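Local coordinates for protein endolysin (Escherichia coli O157 typing phage 15, PDB 7M5I) that probably acts as a muramidase that cleaves the beta-1,4-linked glycan strands of bacterial peptidoglycan, helping to lyse the host cell and release new phage, at residues Lys18-Leu23 and Arg146-Asp151; Leu25-Asp30 and Pro35-Gly40; Tyr39-Ile44 and Leu65-Lys70; Glu69-Ala74 and Glu94-Gly99. All blocks are in the same frame, centred on the assembly; numbering follows the deposited sequence.

Contact 1: Lys18-Leu23 and Arg146-Asp151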
loop_
_atom_site.group_PDB
_atom_site.type_symbol
_atom_site.label_atom_id
_atom_site.label_comp_id
_atom_site.label_asym_id
_atom_site.label_seq_id
_atom_site.Cartn_x
_atom_site.Cartn_y
_atom_site.Cartn_z
ATOM N N LYS A 18 4.216 -3.910 6.063
ATOM C CA LYS A 18 4.862 -3.583 7.364
ATOM C C LYS A 18 6.216 -2.948 7.072
ATOM O O LYS A 18 6.599 -1.971 7.729
ATOM C CB LYS A 18 5.000 -4.822 8.250
ATOM C CG LYS A 18 3.702 -5.354 8.831
ATOM C CD LYS A 18 3.959 -6.636 9.566
ATOM C CE LYS A 18 2.781 -7.187 10.319
ATOM N NZ LYS A 18 3.060 -8.568 10.740
ATOM N N PHE A 19 6.997 -3.571 6.211
ATOM C CA PHE A 19 8.371 -3.142 5.870
ATOM C C PHE A 19 8.359 -1.729 5.287
ATOM O O PHE A 19 9.147 -0.846 5.679
ATOM C CB PHE A 19 8.952 -4.157 4.919
ATOM C CG PHE A 19 10.340 -3.799 4.433
ATOM C CD1 PHE A 19 10.525 -2.994 3.339
ATOM C CD2 PHE A 19 11.440 -4.284 5.099
ATOM C CE1 PHE A 19 11.813 -2.680 2.903
ATOM C CE2 PHE A 19 12.731 -3.971 4.658
ATOM C CZ PHE A 19 12.897 -3.126 3.594
ATOM N N PHE A 20 7.418 -1.454 4.378
ATOM C CA PHE A 20 7.278 -0.127 3.734
ATOM C C PHE A 20 6.843 0.969 4.729
ATOM O O PHE A 20 7.304 2.149 4.596
ATOM C CB PHE A 20 6.286 -0.177 2.568
ATOM C CG PHE A 20 6.709 -1.072 1.433
ATOM C CD1 PHE A 20 8.054 -1.156 1.007
ATOM C CD2 PHE A 20 5.752 -1.796 0.739
ATOM C CE1 PHE A 20 8.406 -1.997 -0.033
ATOM C CE2 PHE A 20 6.110 -2.639 -0.302
ATOM C CZ PHE A 20 7.430 -2.754 -0.685
ATOM N N GLU A 21 6.032 0.621 5.729
ATOM C CA GLU A 21 5.477 1.608 6.678
ATOM C C GLU A 21 6.492 1.884 7.793
ATOM O O GLU A 21 6.442 2.999 8.405
ATOM C CB GLU A 21 4.155 1.128 7.267
ATOM C CG GLU A 21 3.023 1.032 6.252
ATOM C CD GLU A 21 2.552 2.368 5.691
ATOM O OE1 GLU A 21 2.797 3.422 6.325
ATOM O OE2 GLU A 21 2.168 2.376 4.527
ATOM N N GLY A 22 7.250 0.895 8.204
ATOM C CA GLY A 22 8.029 0.940 9.446
ATOM C C GLY A 22 7.094 0.781 10.653
ATOM O O GLY A 22 5.870 0.619 10.478
ATOM N N LEU A 23 7.658 0.675 11.850
ATOM C CA LEU A 23 6.887 0.397 13.083
ATOM C C LEU A 23 7.272 1.364 14.188
ATOM O O LEU A 23 8.454 1.421 14.527
ATOM C CB LEU A 23 7.136 -1.023 13.583
ATOM C CG LEU A 23 6.375 -1.414 14.848
ATOM C CD1 LEU A 23 4.874 -1.282 14.741
ATOM C CD2 LEU A 23 6.683 -2.820 15.265
ATOM N N ARG A 146 8.176 2.002 -4.919
ATOM C CA ARG A 146 7.603 1.583 -6.224
ATOM C C ARG A 146 8.477 0.488 -6.856
ATOM O O ARG A 146 7.880 -0.508 -7.405
ATOM C CB ARG A 146 7.442 2.761 -7.169
ATOM C CG ARG A 146 6.393 3.779 -6.747
ATOM C CD ARG A 146 4.956 3.378 -6.809
ATOM N NE ARG A 146 4.457 2.848 -5.577
ATOM C CZ ARG A 146 3.881 3.550 -4.590
ATOM N NH1 ARG A 146 3.543 2.937 -3.479
ATOM N NH2 ARG A 146 3.752 4.871 -4.663
ATOM N N ARG A 147 9.792 0.644 -6.831
ATOM C CA ARG A 147 10.638 -0.403 -7.459
ATOM C C ARG A 147 10.479 -1.736 -6.684
ATOM O O ARG A 147 10.412 -2.822 -7.351
ATOM C CB ARG A 147 12.062 0.044 -7.712
ATOM C CG ARG A 147 12.858 0.221 -6.469
ATOM C CD ARG A 147 13.813 -0.932 -6.241
ATOM N NE ARG A 147 14.468 -0.674 -4.982
ATOM C CZ ARG A 147 15.276 -1.529 -4.362
ATOM N NH1 ARG A 147 15.582 -2.658 -4.980
ATOM N NH2 ARG A 147 15.826 -1.232 -3.209
ATOM N N MET A 148 10.388 -1.711 -5.348
ATOM C CA MET A 148 10.196 -2.963 -4.577
ATOM C C MET A 148 8.797 -3.569 -4.839
ATOM O O MET A 148 8.688 -4.802 -4.915
ATOM C CB MET A 148 10.453 -2.688 -3.097
ATOM C CG MET A 148 11.906 -2.422 -2.828
ATOM S SD MET A 148 12.176 -2.326 -1.044
ATOM C CE MET A 148 13.958 -2.399 -0.902
ATOM N N GLU A 149 7.772 -2.753 -5.034
ATOM C CA GLU A 149 6.413 -3.278 -5.348
ATOM C C GLU A 149 6.442 -3.877 -6.769
ATOM O O GLU A 149 5.837 -4.968 -6.938
ATOM C CB GLU A 149 5.339 -2.204 -5.194
ATOM C CG GLU A 149 5.039 -1.849 -3.729
ATOM C CD GLU A 149 4.300 -0.538 -3.485
ATOM O OE1 GLU A 149 4.255 0.312 -4.429
ATOM O OE2 GLU A 149 3.733 -0.403 -2.365
ATOM N N ALA A 150 7.128 -3.269 -7.728
ATOM C CA ALA A 150 7.284 -3.873 -9.090
ATOM C C ALA A 150 8.000 -5.231 -9.005
ATOM O O ALA A 150 7.617 -6.181 -9.749
ATOM C CB ALA A 150 8.014 -2.913 -9.998
ATOM N N ASP A 151 9.017 -5.362 -8.138
ATOM C CA ASP A 151 9.710 -6.664 -7.949
ATOM C C ASP A 151 8.726 -7.718 -7.412
ATOM O O ASP A 151 8.819 -8.926 -7.826
ATOM C CB ASP A 151 10.932 -6.511 -7.048
ATOM C CG ASP A 151 12.102 -5.756 -7.661
ATOM O OD1 ASP A 151 12.172 -5.699 -8.897
ATOM O OD2 ASP A 151 12.936 -5.206 -6.876
#
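F20 and M148 meet where the helix 11-21 packs against the helix 140-155, an interhelical contact of the phage lysozyme fold (glycosyl hydrolase family 24) that joins an N-terminal and a C-terminal part of the chain. M148 SD touches the CE1 corners of two phenylalanines. M148 CB sits at the edge of the F20 ring, near the ring plane, 3.7 Å from F20 CE1, and the extended chain beyond carries the sulfur along the same edge: M148 SD lies 89° off the normal of that ring. The second Met-aromatic contact is turned differently. F19 crosses the methionine at about a right angle, and M148 SD stands 4.0 Å from F19 CE1, oblique to the ring. F19 has CG anti to the backbone N (chi1 177°) and F20 has it beside the N, so the two side chains set off in different directions, yet the F20 edge abuts the F19 ring and both rings reach the sulfur.

On the other side of the F20 ring's tip is E149, whose carboxylate plane is nearly perpendicular to the ring. S93 and R145 both bind E149 OE2, while R146, one turn back on the same helix, grips the other oxygen side-on, with R146 NE 2.8 Å from E149 OE1. With its charged end held this way, E149 offers the ring its aliphatic part: E149 CG lies 3.7 Å from F20 CE2.

Contact 2: Leu25-Asp30 and Pro35-Gly40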
loop_
_atom_site.group_PDB
_atom_site.type_symbol
_atom_site.label_atom_id
_atom_site.label_comp_id
_atom_site.label_asym_id
_atom_site.label_seq_id
_atom_site.Cartn_x
_atom_site.Cartn_y
_atom_site.Cartn_z
ATOM N N LEU A 25 5.916 2.021 18.272
ATOM C CA LEU A 25 4.897 1.644 19.291
ATOM C C LEU A 25 4.388 2.857 20.079
ATOM O O LEU A 25 3.465 2.685 20.831
ATOM C CB LEU A 25 5.428 0.582 20.229
ATOM C CG LEU A 25 5.779 -0.762 19.598
ATOM C CD1 LEU A 25 6.130 -1.794 20.667
ATOM C CD2 LEU A 25 4.686 -1.239 18.648
ATOM N N GLU A 26 5.092 3.978 20.019
ATOM C CA GLU A 26 4.621 5.241 20.611
ATOM C C GLU A 26 4.177 6.168 19.492
ATOM O O GLU A 26 4.854 6.257 18.431
ATOM C CB GLU A 26 5.705 5.971 21.401
ATOM C CG GLU A 26 6.356 5.184 22.502
ATOM C CD GLU A 26 7.184 6.053 23.468
ATOM O OE1 GLU A 26 8.062 5.485 24.188
ATOM O OE2 GLU A 26 6.978 7.323 23.477
ATOM N N ALA A 27 3.045 6.829 19.719
ATOM C CA ALA A 27 2.502 7.804 18.761
ATOM C C ALA A 27 3.571 8.869 18.452
ATOM O O ALA A 27 4.312 9.300 19.378
ATOM C CB ALA A 27 1.234 8.411 19.271
ATOM N N TYR A 28 3.603 9.289 17.212
ATOM C CA TYR A 28 4.496 10.385 16.763
ATOM C C TYR A 28 3.701 11.198 15.757
ATOM O O TYR A 28 2.826 10.692 15.029
ATOM C CB TYR A 28 5.785 9.834 16.119
ATOM C CG TYR A 28 5.594 9.058 14.855
ATOM C CD1 TYR A 28 5.230 7.721 14.866
ATOM C CD2 TYR A 28 5.764 9.646 13.605
ATOM C CE1 TYR A 28 5.085 6.965 13.711
ATOM C CE2 TYR A 28 5.577 8.911 12.433
ATOM C CZ TYR A 28 5.282 7.558 12.474
ATOM O OH TYR A 28 5.021 6.802 11.344
ATOM N N GLU A 29 4.097 12.453 15.647
ATOM C CA GLU A 29 3.528 13.367 14.660
ATOM C C GLU A 29 4.360 13.203 13.406
ATOM O O GLU A 29 5.553 13.416 13.492
ATOM C CB GLU A 29 3.550 14.759 15.287
ATOM C CG GLU A 29 3.110 15.820 14.334
ATOM C CD GLU A 29 2.929 17.185 14.997
ATOM O OE1 GLU A 29 2.295 17.227 16.087
ATOM O OE2 GLU A 29 3.392 18.182 14.395
ATOM N N ASP A 30 3.727 12.848 12.309
ATOM C CA ASP A 30 4.399 12.726 11.007
ATOM C C ASP A 30 4.753 14.121 10.492
ATOM O O ASP A 30 4.526 15.133 11.190
ATOM C CB ASP A 30 3.597 11.818 10.080
ATOM C CG ASP A 30 2.428 12.447 9.328
ATOM O OD1 ASP A 30 2.119 13.654 9.565
ATOM O OD2 ASP A 30 1.822 11.718 8.491
ATOM N N PRO A 35 -0.893 12.706 13.976
ATOM C CA PRO A 35 -0.507 11.627 14.886
ATOM C C PRO A 35 -0.638 10.246 14.233
ATOM O O PRO A 35 -1.650 9.918 13.682
ATOM C CB PRO A 35 -1.445 11.823 16.091
ATOM C CG PRO A 35 -1.809 13.288 16.024
ATOM C CD PRO A 35 -1.972 13.546 14.540
ATOM N N THR A 36 0.437 9.470 14.342
ATOM C CA THR A 36 0.625 8.166 13.680
ATOM C C THR A 36 1.165 7.156 14.702
ATOM O O THR A 36 1.908 7.517 15.588
ATOM C CB THR A 36 1.560 8.323 12.474
ATOM O OG1 THR A 36 1.076 9.366 11.640
ATOM C CG2 THR A 36 1.645 7.046 11.655
ATOM N N ILE A 37 0.804 5.896 14.554
ATOM C CA ILE A 37 1.297 4.841 15.469
ATOM C C ILE A 37 1.326 3.504 14.711
ATOM O O ILE A 37 0.674 3.339 13.680
ATOM C CB ILE A 37 0.447 4.754 16.752
ATOM C CG1 ILE A 37 1.218 4.129 17.934
ATOM C CG2 ILE A 37 -0.875 4.030 16.480
ATOM C CD1 ILE A 37 0.548 4.287 19.281
ATOM N N GLY A 38 2.080 2.543 15.237
ATOM C CA GLY A 38 2.123 1.204 14.657
ATOM C C GLY A 38 2.766 1.237 13.273
ATOM O O GLY A 38 3.797 1.931 13.055
ATOM N N TYR A 39 2.164 0.527 12.323
ATOM C CA TYR A 39 2.600 0.465 10.916
ATOM C C TYR A 39 1.880 1.526 10.094
ATOM O O TYR A 39 1.097 1.171 9.162
ATOM C CB TYR A 39 2.370 -0.924 10.334
ATOM C CG TYR A 39 3.054 -2.045 11.090
ATOM C CD1 TYR A 39 4.432 -2.288 10.910
ATOM C CD2 TYR A 39 2.354 -2.914 11.895
ATOM C CE1 TYR A 39 5.050 -3.364 11.523
ATOM C CE2 TYR A 39 2.979 -3.952 12.574
ATOM C CZ TYR A 39 4.341 -4.203 12.365
ATOM O OH TYR A 39 5.018 -5.224 12.987
ATOM N N GLY A 40 2.082 2.795 10.456
ATOM C CA GLY A 40 1.525 3.925 9.683
ATOM C C GLY A 40 0.025 4.151 9.913
ATOM O O GLY A 40 -0.645 4.818 9.110
HETATM O O HOH W 1 4.884 3.907 11.241
HETATM O O HOH W 2 1.428 9.225 8.936
#
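Y28 and T36 pair across the antiparallel beta hairpin formed by strands 27-29 and 35-38, part of the small beta region of this lysozyme. They form a hydrogen-bonded pair: Y28 N donates to T36 O at 2.9 Å, and T36 N returns a bond of 2.8 Å to Y28 O. E29 and P35 follow as a non-hydrogen-bonded pair.

The Y28 ring lies over T36 with a CH-pi contact, T36 CB being 4.0 Å from the ring centroid and offset toward the rim. Y28 CG sits between its backbone N and carbonyl carbon (chi1 64°), which folds the ring back over its neighbour. I37 CD1 reaches over the partner backbone, 3.6 Å from A27 N and 3.7 Å from L25 O, with A27 CB a looser neighbour.

A water bridges Y28 OH to the main-chain carbonyl G38 O, donating to the latter; another donates to D30 OD2 and, at 2.7 Å, to T36 OG1. D30, predicted to be catalytic, also accepts from I34 N through OD1, and T36 OG1 bonds to I34 O. T36 and the water between it and D30 appear placed as in the Glu-Asp-Thr set of T4 lysozyme. Ladder, I34 bonds and shared water thus tie D30 to the hairpin.

Contact 3: Tyr39-Ile44 and Leu65-Lys70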
loop_
_atom_site.group_PDB
_atom_site.type_symbol
_atom_site.label_atom_id
_atom_site.label_comp_id
_atom_site.label_asym_id
_atom_site.label_seq_id
_atom_site.Cartn_x
_atom_site.Cartn_y
_atom_site.Cartn_z
ATOM N N TYR A 39 2.164 0.527 12.323
ATOM C CA TYR A 39 2.600 0.465 10.916
ATOM C C TYR A 39 1.880 1.526 10.094
ATOM O O TYR A 39 1.097 1.171 9.162
ATOM C CB TYR A 39 2.370 -0.924 10.334
ATOM C CG TYR A 39 3.054 -2.045 11.090
ATOM C CD1 TYR A 39 4.432 -2.288 10.910
ATOM C CD2 TYR A 39 2.354 -2.914 11.895
ATOM C CE1 TYR A 39 5.050 -3.364 11.523
ATOM C CE2 TYR A 39 2.979 -3.952 12.574
ATOM C CZ TYR A 39 4.341 -4.203 12.365
ATOM O OH TYR A 39 5.018 -5.224 12.987
ATOM N N GLY A 40 2.082 2.795 10.456
ATOM C CA GLY A 40 1.525 3.925 9.683
ATOM C C GLY A 40 0.025 4.151 9.913
ATOM O O GLY A 40 -0.645 4.818 9.110
ATOM N N THR A 41 -0.483 3.671 11.007
ATOM C CA THR A 41 -1.891 3.796 11.379
ATOM C C THR A 41 -2.173 5.233 11.840
ATOM O O THR A 41 -1.459 5.729 12.719
ATOM C CB THR A 41 -2.262 2.806 12.482
ATOM O OG1 THR A 41 -2.069 1.500 11.947
ATOM C CG2 THR A 41 -3.706 2.948 12.973
ATOM N N ILE A 42 -3.247 5.851 11.325
ATOM C CA ILE A 42 -3.698 7.184 11.821
ATOM C C ILE A 42 -5.143 7.130 12.359
ATOM O O ILE A 42 -5.574 8.152 12.910
ATOM C CB ILE A 42 -3.547 8.271 10.739
ATOM C CG1 ILE A 42 -4.518 8.077 9.562
ATOM C CG2 ILE A 42 -2.080 8.372 10.334
ATOM C CD1 ILE A 42 -4.491 9.237 8.562
ATOM N N ARG A 43 -5.860 5.995 12.235
ATOM C CA ARG A 43 -7.207 5.809 12.821
ATOM C C ARG A 43 -7.317 4.383 13.379
ATOM O O ARG A 43 -6.912 3.458 12.678
ATOM C CB ARG A 43 -8.282 6.049 11.749
ATOM C CG ARG A 43 -8.313 7.431 11.113
ATOM C CD ARG A 43 -8.930 8.520 11.966
ATOM N NE ARG A 43 -9.026 9.819 11.276
ATOM C CZ ARG A 43 -8.061 10.766 11.177
ATOM N NH1 ARG A 43 -6.873 10.619 11.730
ATOM N NH2 ARG A 43 -8.288 11.889 10.517
ATOM N N ILE A 44 -7.854 4.255 14.587
ATOM C CA ILE A 44 -8.075 2.971 15.316
ATOM C C ILE A 44 -9.564 2.881 15.615
ATOM O O ILE A 44 -10.070 3.756 16.365
ATOM C CB ILE A 44 -7.222 2.917 16.599
ATOM C CG1 ILE A 44 -5.725 2.992 16.254
ATOM C CG2 ILE A 44 -7.583 1.683 17.400
ATOM C CD1 ILE A 44 -4.793 3.139 17.452
ATOM N N LEU A 65 -4.108 -4.696 9.819
ATOM C CA LEU A 65 -5.089 -5.624 9.189
ATOM C C LEU A 65 -6.435 -4.910 8.981
ATOM O O LEU A 65 -7.017 -5.076 7.888
ATOM C CB LEU A 65 -5.258 -6.885 10.029
ATOM C CG LEU A 65 -4.085 -7.863 9.978
ATOM C CD1 LEU A 65 -4.272 -8.966 11.000
ATOM C CD2 LEU A 65 -3.889 -8.406 8.572
ATOM N N ALA A 66 -6.884 -4.142 9.958
ATOM C CA ALA A 66 -8.198 -3.463 9.876
ATOM C C ALA A 66 -8.082 -2.363 8.804
ATOM O O ALA A 66 -9.020 -2.245 8.003
ATOM C CB ALA A 66 -8.589 -2.886 11.203
ATOM N N ASP A 67 -6.964 -1.623 8.789
ATOM C CA ASP A 67 -6.663 -0.506 7.859
ATOM C C ASP A 67 -6.711 -1.034 6.402
ATOM O O ASP A 67 -7.213 -0.284 5.508
ATOM C CB ASP A 67 -5.256 0.062 8.041
ATOM C CG ASP A 67 -4.949 0.944 9.253
ATOM O OD1 ASP A 67 -5.947 1.468 9.832
ATOM O OD2 ASP A 67 -3.650 1.045 9.639
ATOM N N VAL A 68 -6.130 -2.209 6.123
ATOM C CA VAL A 68 -5.849 -2.616 4.706
ATOM C C VAL A 68 -7.122 -3.230 4.105
ATOM O O VAL A 68 -7.178 -3.358 2.908
ATOM C CB VAL A 68 -4.699 -3.610 4.468
ATOM C CG1 VAL A 68 -3.369 -3.063 4.918
ATOM C CG2 VAL A 68 -4.947 -4.942 5.075
ATOM N N GLU A 69 -8.111 -3.589 4.903
ATOM C CA GLU A 69 -9.291 -4.395 4.486
ATOM C C GLU A 69 -9.993 -3.737 3.289
ATOM O O GLU A 69 -10.279 -4.447 2.295
ATOM C CB GLU A 69 -10.190 -4.636 5.690
ATOM C CG GLU A 69 -11.065 -5.850 5.567
ATOM C CD GLU A 69 -12.085 -5.946 6.704
ATOM O OE1 GLU A 69 -11.848 -5.325 7.785
ATOM O OE2 GLU A 69 -13.137 -6.579 6.485
ATOM N N LYS A 70 -10.240 -2.430 3.340
ATOM C CA LYS A 70 -11.012 -1.755 2.263
ATOM C C LYS A 70 -10.166 -1.704 0.995
ATOM O O LYS A 70 -10.768 -1.575 -0.102
ATOM C CB LYS A 70 -11.524 -0.383 2.709
ATOM C CG LYS A 70 -10.442 0.662 2.946
ATOM C CD LYS A 70 -10.996 2.051 3.354
ATOM C CE LYS A 70 -10.080 3.135 2.826
ATOM N NZ LYS A 70 -10.460 4.505 3.241
HETATM O O HOH W 3 -5.360 4.332 9.796
HETATM O O HOH W 4 -6.755 0.661 12.474
#
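T41 and D67 tie the chain between strands 35-38 and 43-44 to the long helix 57-78, joining the small beta region of the phage lysozyme fold to that helix by an almost wholly polar contact. The D67 side chain is about 7 Å, at the nearest atoms, from that of E21, predicted to be catalytic. The direct link is one hydrogen bond: T41 OG1 donates to D67 OD2 at 2.8 Å, arriving on the syn side of the carboxylate and 16° out of its plane. T41 carries its hydroxyl beside its own backbone N (chi1 -63°), while T41 CG2 stands alongside the carboxylate, 3.8 Å from D67 OD2.

The rest runs through water. One water donates to D67 OD1 at 2.9 Å and accepts from I42 N; another lies 2.9 Å from D67 OD1 and 2.8 Å from R43 O, with too few protons for all the acceptors around it.

R43 turns its guanidinium back onto its own loop, where R43 NH1 donates to I42 O. T41 and I44 also rest against Y63 of the same helix. One carboxylate oxygen thus holds a hydroxyl directly and the other meets waters, consistent with a charged D67 fixing the loop by accepting hydrogen bonds.

Contact 4: Glu69-Ala74 and Glu94-Gly99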
loop_
_atom_site.group_PDB
_atom_site.type_symbol
_atom_site.label_atom_id
_atom_site.label_comp_id
_atom_site.label_asym_id
_atom_site.label_seq_id
_atom_site.Cartn_x
_atom_site.Cartn_y
_atom_site.Cartn_z
ATOM N N GLU A 69 -8.111 -3.589 4.903
ATOM C CA GLU A 69 -9.291 -4.395 4.486
ATOM C C GLU A 69 -9.993 -3.737 3.289
ATOM O O GLU A 69 -10.279 -4.447 2.295
ATOM C CB GLU A 69 -10.190 -4.636 5.690
ATOM C CG GLU A 69 -11.065 -5.850 5.567
ATOM C CD GLU A 69 -12.085 -5.946 6.704
ATOM O OE1 GLU A 69 -11.848 -5.325 7.785
ATOM O OE2 GLU A 69 -13.137 -6.579 6.485
ATOM N N LYS A 70 -10.240 -2.430 3.340
ATOM C CA LYS A 70 -11.012 -1.755 2.263
ATOM C C LYS A 70 -10.166 -1.704 0.995
ATOM O O LYS A 70 -10.768 -1.575 -0.102
ATOM C CB LYS A 70 -11.524 -0.383 2.709
ATOM C CG LYS A 70 -10.442 0.662 2.946
ATOM C CD LYS A 70 -10.996 2.051 3.354
ATOM C CE LYS A 70 -10.080 3.135 2.826
ATOM N NZ LYS A 70 -10.460 4.505 3.241
ATOM N N PHE A 71 -8.843 -1.746 1.091
ATOM C CA PHE A 71 -7.902 -1.708 -0.049
ATOM C C PHE A 71 -7.833 -3.064 -0.739
ATOM O O PHE A 71 -7.836 -3.089 -2.003
ATOM C CB PHE A 71 -6.515 -1.190 0.370
ATOM C CG PHE A 71 -6.582 0.233 0.894
ATOM C CD1 PHE A 71 -6.878 0.472 2.225
ATOM C CD2 PHE A 71 -6.433 1.324 0.064
ATOM C CE1 PHE A 71 -6.920 1.769 2.729
ATOM C CE2 PHE A 71 -6.471 2.613 0.560
ATOM C CZ PHE A 71 -6.724 2.835 1.894
ATOM N N VAL A 72 -7.802 -4.127 0.034
ATOM C CA VAL A 72 -7.968 -5.512 -0.477
ATOM C C VAL A 72 -9.307 -5.589 -1.254
ATOM O O VAL A 72 -9.318 -6.101 -2.429
ATOM C CB VAL A 72 -7.915 -6.516 0.689
ATOM C CG1 VAL A 72 -8.272 -7.914 0.238
ATOM C CG2 VAL A 72 -6.539 -6.496 1.373
ATOM N N ALA A 73 -10.393 -5.088 -0.666
ATOM C CA ALA A 73 -11.733 -5.146 -1.293
ATOM C C ALA A 73 -11.666 -4.408 -2.636
ATOM O O ALA A 73 -12.170 -4.926 -3.650
ATOM C CB ALA A 73 -12.815 -4.594 -0.382
ATOM N N ALA A 74 -11.096 -3.215 -2.645
ATOM C CA ALA A 74 -11.069 -2.357 -3.843
ATOM C C ALA A 74 -10.233 -3.030 -4.940
ATOM O O ALA A 74 -10.587 -2.903 -6.145
ATOM C CB ALA A 74 -10.524 -0.977 -3.505
ATOM N N GLU A 94 0.550 -1.019 -3.268
ATOM C CA GLU A 94 0.592 0.279 -3.967
ATOM C C GLU A 94 -0.718 1.039 -3.732
ATOM O O GLU A 94 -0.654 2.300 -3.462
ATOM C CB GLU A 94 0.895 0.128 -5.452
ATOM C CG GLU A 94 0.940 1.463 -6.160
ATOM C CD GLU A 94 1.818 1.603 -7.366
ATOM O OE1 GLU A 94 1.835 2.702 -7.992
ATOM O OE2 GLU A 94 2.552 0.652 -7.659
ATOM N N THR A 95 -1.861 0.346 -3.807
ATOM C CA THR A 95 -3.169 1.009 -3.621
ATOM C C THR A 95 -3.264 1.554 -2.181
ATOM O O THR A 95 -3.837 2.635 -1.998
ATOM C CB THR A 95 -4.329 0.036 -3.914
ATOM O OG1 THR A 95 -4.141 -0.454 -5.233
ATOM C CG2 THR A 95 -5.676 0.698 -3.805
ATOM N N TYR A 96 -2.719 0.834 -1.218
ATOM C CA TYR A 96 -2.716 1.245 0.197
ATOM C C TYR A 96 -1.997 2.590 0.364
ATOM O O TYR A 96 -2.324 3.384 1.283
ATOM C CB TYR A 96 -2.062 0.162 1.048
ATOM C CG TYR A 96 -2.224 0.445 2.519
ATOM C CD1 TYR A 96 -3.509 0.581 3.030
ATOM C CD2 TYR A 96 -1.159 0.599 3.381
ATOM C CE1 TYR A 96 -3.724 0.841 4.371
ATOM C CE2 TYR A 96 -1.348 0.856 4.730
ATOM C CZ TYR A 96 -2.636 0.971 5.230
ATOM O OH TYR A 96 -2.934 1.323 6.519
ATOM N N ASN A 97 -1.048 2.879 -0.516
ATOM C CA ASN A 97 -0.255 4.131 -0.489
ATOM C C ASN A 97 -0.927 5.195 -1.345
ATOM O O ASN A 97 -1.066 6.357 -0.892
ATOM C CB ASN A 97 1.183 3.795 -0.889
ATOM C CG ASN A 97 2.085 5.005 -0.985
ATOM O OD1 ASN A 97 2.604 5.303 -2.037
ATOM N ND2 ASN A 97 2.161 5.772 0.098
ATOM N N ILE A 98 -1.361 4.894 -2.558
ATOM C CA ILE A 98 -1.852 5.956 -3.474
ATOM C C ILE A 98 -3.360 6.214 -3.275
ATOM O O ILE A 98 -3.818 7.294 -3.679
ATOM C CB ILE A 98 -1.505 5.700 -4.943
ATOM C CG1 ILE A 98 -2.319 4.536 -5.535
ATOM C CG2 ILE A 98 -0.011 5.531 -5.106
ATOM C CD1 ILE A 98 -2.131 4.352 -6.986
ATOM N N GLY A 99 -4.069 5.283 -2.668
ATOM C CA GLY A 99 -5.514 5.332 -2.417
ATOM C C GLY A 99 -6.324 4.648 -3.519
ATOM O O GLY A 99 -5.818 4.463 -4.653
#
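Helix-helix packing between the long helix 57-78 and the end of helix 85-98, within the phage lysozyme fold, is centred here on a T-shaped aromatic pair, F71 and Y96. Their ring planes stand 88° apart with centroids separated by 5.0 Å. The tyrosine supplies the edge and the phenylalanine the face: Y96 CD1 sits above the F71 ring, toward its rim, and comes within 3.5 Å of F71 CD1.

The backbone joins in, since Y96 CA makes a CH-pi contact over the F71 ring, 4.1 Å from its centroid. Y96 CG lies anti to the backbone N (chi1 -171°), which sets the ring edge-on over the face of F71, toward D67, V68 and L64 of the long helix. F71 thus packs against both the main chain and the side chain of one residue.

Around the rim of F71, T95 CG2 lies in the ring plane, 4.0 Å from F71 CD2, while the threonine hydroxyl is bound back to L91 O in its own helix. I100, in the short helix that follows, also packs on F71. Where helix 85-98 ends, G99 takes a positive phi and turns the chain beside the phenylalanine, bringing G99 CA to the ring edge, 4.1 Å from F71 CE2.

The two predicted catalytic residues fall in different contacts: E21 at the end of the helix of contact 1, D30 in the hairpin of contact 2. Y39, which contacts 2 and 3 share, packs against 18-23, with Y39 O 3.5 Å from E21 CG. Contacts 3 and 4 follow one another on helix 57-78, their centres about 10 Å apart, and Y96 of contact 4 reaches back to D67 of contact 3. Y96 also comes close to E21, with E21 OE2 3.8 Å from Y96 CE2 at the nearest atoms. Helix 85-98 meets helix 57-78 in contact 4 and helix 140-155 where R146 NH2 lies 2.9 Å from N97 OD1, probably hydrogen-bonded, which brings contacts 1 and 4 together.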